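Local coordinates for MexT protein (Pseudomonas aeruginosa, PDB 6L33) that activates transcription of the MexEF-OprN efflux pump, probably by binding DNA, and is represented here by its regulatory domain, at residues I12-S15 with D16-F20; F20-L23 with P24-R28. One frame throughout, in Å; residues are numbered along the deposited sequence.

How the contacts relate
Followed from the N terminus, the chain illustrates the first half of a beta-alpha-beta unit, strand 9-14 and helix 18-33, which continues into strand 38-43. Contact 1 comes first and spans the short connection at which residues 12-15 leave the strand and 16-20 enter the helix. Contact 2 takes over at F20, which the two share, and covers the next turns of the same helix, 20-23 against 24-28. Neither nests in nor crosses the other; they run in series, their centres about 10 Å apart, and meet where L14 CD1 packs on L22 CD2. Contact 1 ties strand to helix near the second lobe, whereas contact 2 is internal to the helix; both touch the second subunit.

Contact 1. Residues I12-S15 with D16-F20; sequences IGLS and DDVEF
The D17 carboxylate turns back on S15: its OD1 accepts a very short hydrogen bond of 2.5 Å from S15 OG. The backbone carbonyl oxygen D17 O, for its part, lies in plane at the edge of the F20 ring, one helical turn on. D17 OD1 also takes a weak bond from V18 N, at 129°, while OD2 is held by the hydroxyl of Y64. A chi1 of 51° swings the D17 carboxylate back so that OD1 reaches V18 N as well as S15 OG.

On the backbone, E19 N bonds to S15 O at 3.0 Å across the passage from strand to helix. A water within reach of both L14 O (2.9 Å) and E19 OE2 (2.6 Å) can bridge strand and helix, though other acceptors compete for its protons. The apolar side is looser: L14 CD2 comes to V18 CG1 at 4.4 Å, and S15 CB to V18 CG2 at 4.0 Å.

This is the first strand-to-helix connection of a periplasmic-binding-protein-like lobe. D16 spans to the other lobe, its carboxylate bonded to the backbone N atoms of F137 and N138, and Q136 of the second subunit packs on E19 and F20. Where the chain passes into the helix, S15 and Y64, with weak help from V18 N, hold the D17 carboxylate, which probably limits its rotation and steadies its negative charge.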
loop_
_atom_site.group_PDB
_atom_site.type_symbol
_atom_site.label_atom_id
_atom_site.label_comp_id
_atom_site.label_asym_id
_atom_site.label_seq_id
_atom_site.Cartn_x
_atom_site.Cartn_y
_atom_site.Cartn_z
ATOM N N ILE B 12 -11.186 4.473 9.714
ATOM C CA ILE B 12 -10.046 4.109 10.541
ATOM C C ILE B 12 -8.791 4.098 9.678
ATOM O O ILE B 12 -8.848 3.956 8.454
ATOM C CB ILE B 12 -10.232 2.739 11.233
ATOM C CG1 ILE B 12 -10.144 1.605 10.211
ATOM C CG2 ILE B 12 -11.556 2.682 11.979
ATOM C CD1 ILE B 12 -10.240 0.221 10.829
ATOM N N GLY B 13 -7.647 4.252 10.339
ATOM C CA GLY B 13 -6.350 4.210 9.683
ATOM C C GLY B 13 -5.561 3.000 10.155
ATOM O O GLY B 13 -5.518 2.704 11.349
ATOM N N LEU B 14 -4.946 2.303 9.203
ATOM C CA LEU B 14 -4.223 1.085 9.531
ATOM C C LEU B 14 -2.881 1.064 8.818
ATOM O O LEU B 14 -2.789 1.404 7.636
ATOM C CB LEU B 14 -5.024 -0.170 9.150
ATOM C CG LEU B 14 -6.302 -0.476 9.932
ATOM C CD1 LEU B 14 -6.928 -1.764 9.419
ATOM C CD2 LEU B 14 -6.034 -0.561 11.433
ATOM N N SER B 15 -1.846 0.669 9.553
ATOM C CA SER B 15 -0.574 0.340 8.930
ATOM C C SER B 15 -0.768 -0.832 7.976
ATOM O O SER B 15 -1.621 -1.698 8.191
ATOM C CB SER B 15 0.467 0.004 9.999
ATOM O OG SER B 15 1.698 -0.378 9.414
ATOM N N ASP B 16 0.024 -0.852 6.902
ATOM C CA ASP B 16 -0.231 -1.823 5.840
ATOM C C ASP B 16 0.040 -3.252 6.298
ATOM O O ASP B 16 -0.600 -4.187 5.807
ATOM C CB ASP B 16 0.586 -1.475 4.593
ATOM C CG ASP B 16 2.046 -1.867 4.709
ATOM O OD1 ASP B 16 2.810 -1.140 5.374
ATOM O OD2 ASP B 16 2.432 -2.894 4.115
ATOM N N ASP B 17 0.958 -3.444 7.246
ATOM C CA ASP B 17 1.178 -4.786 7.776
ATOM C C ASP B 17 0.074 -5.189 8.750
ATOM O O ASP B 17 -0.398 -6.331 8.713
ATOM C CB ASP B 17 2.553 -4.876 8.444
ATOM C CG ASP B 17 2.794 -3.766 9.452
ATOM O OD1 ASP B 17 1.941 -2.861 9.560
ATOM O OD2 ASP B 17 3.840 -3.799 10.136
ATOM N N VAL B 18 -0.359 -4.263 9.611
ATOM C CA VAL B 18 -1.428 -4.551 10.566
ATOM C C VAL B 18 -2.709 -4.949 9.846
ATOM O O VAL B 18 -3.472 -5.792 10.333
ATOM C CB VAL B 18 -1.655 -3.332 11.485
ATOM C CG1 VAL B 18 -2.885 -3.535 12.366
ATOM C CG2 VAL B 18 -0.425 -3.069 12.335
ATOM N N GLU B 19 -2.953 -4.367 8.670
ATOM C CA GLU B 19 -4.178 -4.638 7.925
ATOM C C GLU B 19 -4.342 -6.119 7.597
ATOM O O GLU B 19 -5.471 -6.616 7.529
ATOM C CB GLU B 19 -4.185 -3.797 6.647
ATOM C CG GLU B 19 -5.328 -4.085 5.702
ATOM C CD GLU B 19 -5.684 -2.887 4.850
ATOM O OE1 GLU B 19 -6.445 -3.053 3.872
ATOM O OE2 GLU B 19 -5.200 -1.778 5.159
ATOM N N PHE B 20 -3.238 -6.845 7.407
ATOM C CA PHE B 20 -3.336 -8.245 7.007
ATOM C C PHE B 20 -3.952 -9.101 8.109
ATOM O O PHE B 20 -4.837 -9.923 7.849
ATOM C CB PHE B 20 -1.956 -8.779 6.621
ATOM C CG PHE B 20 -1.495 -8.326 5.268
ATOM C CD1 PHE B 20 -1.912 -8.984 4.122
ATOM C CD2 PHE B 20 -0.646 -7.241 5.142
ATOM C CE1 PHE B 20 -1.489 -8.565 2.874
ATOM C CE2 PHE B 20 -0.222 -6.816 3.899
ATOM C CZ PHE B 20 -0.642 -7.480 2.763
HETATM O O HOH W 1 -3.351 0.014 5.203
#

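Contact 2. Residues F20-L23 with P24-R28; sequences FGLL and PPLLR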
loop_
_atom_site.group_PDB
_atom_site.type_symbol
_atom_site.label_atom_id
_atom_site.label_comp_id
_atom_site.label_asym_id
_atom_site.label_seq_id
_atom_site.Cartn_x
_atom_site.Cartn_y
_atom_site.Cartn_z
ATOM N N PHE B 20 -3.238 -6.845 7.407
ATOM C CA PHE B 20 -3.336 -8.245 7.007
ATOM C C PHE B 20 -3.952 -9.101 8.109
ATOM O O PHE B 20 -4.837 -9.923 7.849
ATOM C CB PHE B 20 -1.956 -8.779 6.621
ATOM C CG PHE B 20 -1.495 -8.326 5.268
ATOM C CD1 PHE B 20 -1.912 -8.984 4.122
ATOM C CD2 PHE B 20 -0.646 -7.241 5.142
ATOM C CE1 PHE B 20 -1.489 -8.565 2.874
ATOM C CE2 PHE B 20 -0.222 -6.816 3.899
ATOM C CZ PHE B 20 -0.642 -7.480 2.763
ATOM N N GLY B 21 -3.496 -8.923 9.347
ATOM C CA GLY B 21 -3.969 -9.749 10.439
ATOM C C GLY B 21 -5.217 -9.234 11.126
ATOM O O GLY B 21 -6.082 -10.021 11.517
ATOM N N LEU B 22 -5.327 -7.912 11.271
ATOM C CA LEU B 22 -6.412 -7.330 12.054
ATOM C C LEU B 22 -7.726 -7.307 11.281
ATOM O O LEU B 22 -8.787 -7.595 11.847
ATOM C CB LEU B 22 -6.031 -5.914 12.492
ATOM C CG LEU B 22 -6.963 -5.110 13.408
ATOM C CD1 LEU B 22 -6.141 -4.171 14.274
ATOM C CD2 LEU B 22 -7.995 -4.318 12.619
ATOM N N LEU B 23 -7.672 -6.963 9.996
ATOM C CA LEU B 23 -8.893 -6.676 9.243
ATOM C C LEU B 23 -9.816 -7.882 9.088
ATOM O O LEU B 23 -11.024 -7.732 9.342
ATOM C CB LEU B 23 -8.514 -6.072 7.884
ATOM C CG LEU B 23 -9.412 -5.009 7.247
ATOM C CD1 LEU B 23 -8.778 -4.448 5.998
ATOM C CD2 LEU B 23 -10.744 -5.589 6.900
ATOM N N PRO B 24 -9.357 -9.066 8.670
ATOM C CA PRO B 24 -10.302 -10.168 8.395
ATOM C C PRO B 24 -11.119 -10.561 9.619
ATOM O O PRO B 24 -12.353 -10.631 9.526
ATOM C CB PRO B 24 -9.393 -11.310 7.916
ATOM C CG PRO B 24 -8.219 -10.613 7.337
ATOM C CD PRO B 24 -7.996 -9.410 8.214
ATOM N N PRO B 25 -10.504 -10.826 10.784
ATOM C CA PRO B 25 -11.342 -11.151 11.948
ATOM C C PRO B 25 -12.183 -9.979 12.416
ATOM O O PRO B 25 -13.298 -10.187 12.911
ATOM C CB PRO B 25 -10.323 -11.576 13.014
ATOM C CG PRO B 25 -9.098 -10.849 12.652
ATOM C CD PRO B 25 -9.073 -10.854 11.153
ATOM N N LEU B 26 -11.686 -8.751 12.267
ATOM C CA LEU B 26 -12.453 -7.587 12.690
ATOM C C LEU B 26 -13.721 -7.438 11.859
ATOM O O LEU B 26 -14.821 -7.298 12.404
ATOM C CB LEU B 26 -11.590 -6.331 12.589
ATOM C CG LEU B 26 -12.303 -5.024 12.921
ATOM C CD1 LEU B 26 -12.334 -4.786 14.428
ATOM C CD2 LEU B 26 -11.664 -3.860 12.187
ATOM N N LEU B 27 -13.583 -7.481 10.530
ATOM C CA LEU B 27 -14.729 -7.316 9.640
ATOM C C LEU B 27 -15.861 -8.273 9.986
ATOM O O LEU B 27 -17.040 -7.900 9.930
ATOM C CB LEU B 27 -14.300 -7.529 8.190
ATOM C CG LEU B 27 -14.065 -6.292 7.330
ATOM C CD1 LEU B 27 -14.005 -6.698 5.873
ATOM C CD2 LEU B 27 -15.130 -5.231 7.552
ATOM N N ARG B 28 -15.523 -9.513 10.340
ATOM C CA ARG B 28 -16.552 -10.499 10.652
ATOM C C ARG B 28 -17.349 -10.114 11.893
ATOM O O ARG B 28 -18.557 -10.372 11.953
ATOM C CB ARG B 28 -15.914 -11.876 10.830
ATOM C CG ARG B 28 -15.299 -12.437 9.558
ATOM C CD ARG B 28 -14.766 -13.845 9.771
ATOM N NE ARG B 28 -13.410 -13.845 10.313
ATOM C CZ ARG B 28 -12.327 -14.165 9.613
ATOM N NH1 ARG B 28 -12.437 -14.510 8.338
ATOM N NH2 ARG B 28 -11.131 -14.139 10.187
#
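L23 O receives the shortest polar bond of this helical stretch, from L27 N at 2.8 Å and an almost straight 174°. One residue back, L26 N bonds to L22 O at 3.1 Å. These two bonds resume the helical pattern just after a break, since P24 and P25 have no N-H to offer the turn before. In place of donors the rings bring carbon: P24 CD lies 3.2 Å from F20 O, and P25 CD 3.1 Å from G21 O.

The result is a proline kink in helix 18-33, the connecting helix of a beta-alpha-beta unit. Its leucines divide by side. L22 and L26, both with CG anti to the backbone N (chi1 -176° and 176°), run side by side and meet CD2 to CD2 at 3.7 Å, packing on I202 of helix 193-203. L23 and L27 also lie alongside each other, L23 CD2 pressed to 3.4 Å from L27 CG, tighter than usual; they pack on L143 and L132 of the second subunit. Away from these leucines, the R28 side chain folds back so that one guanidinium face covers the backbone oxygen of P24, which lies nearer the edge of that group than its centre.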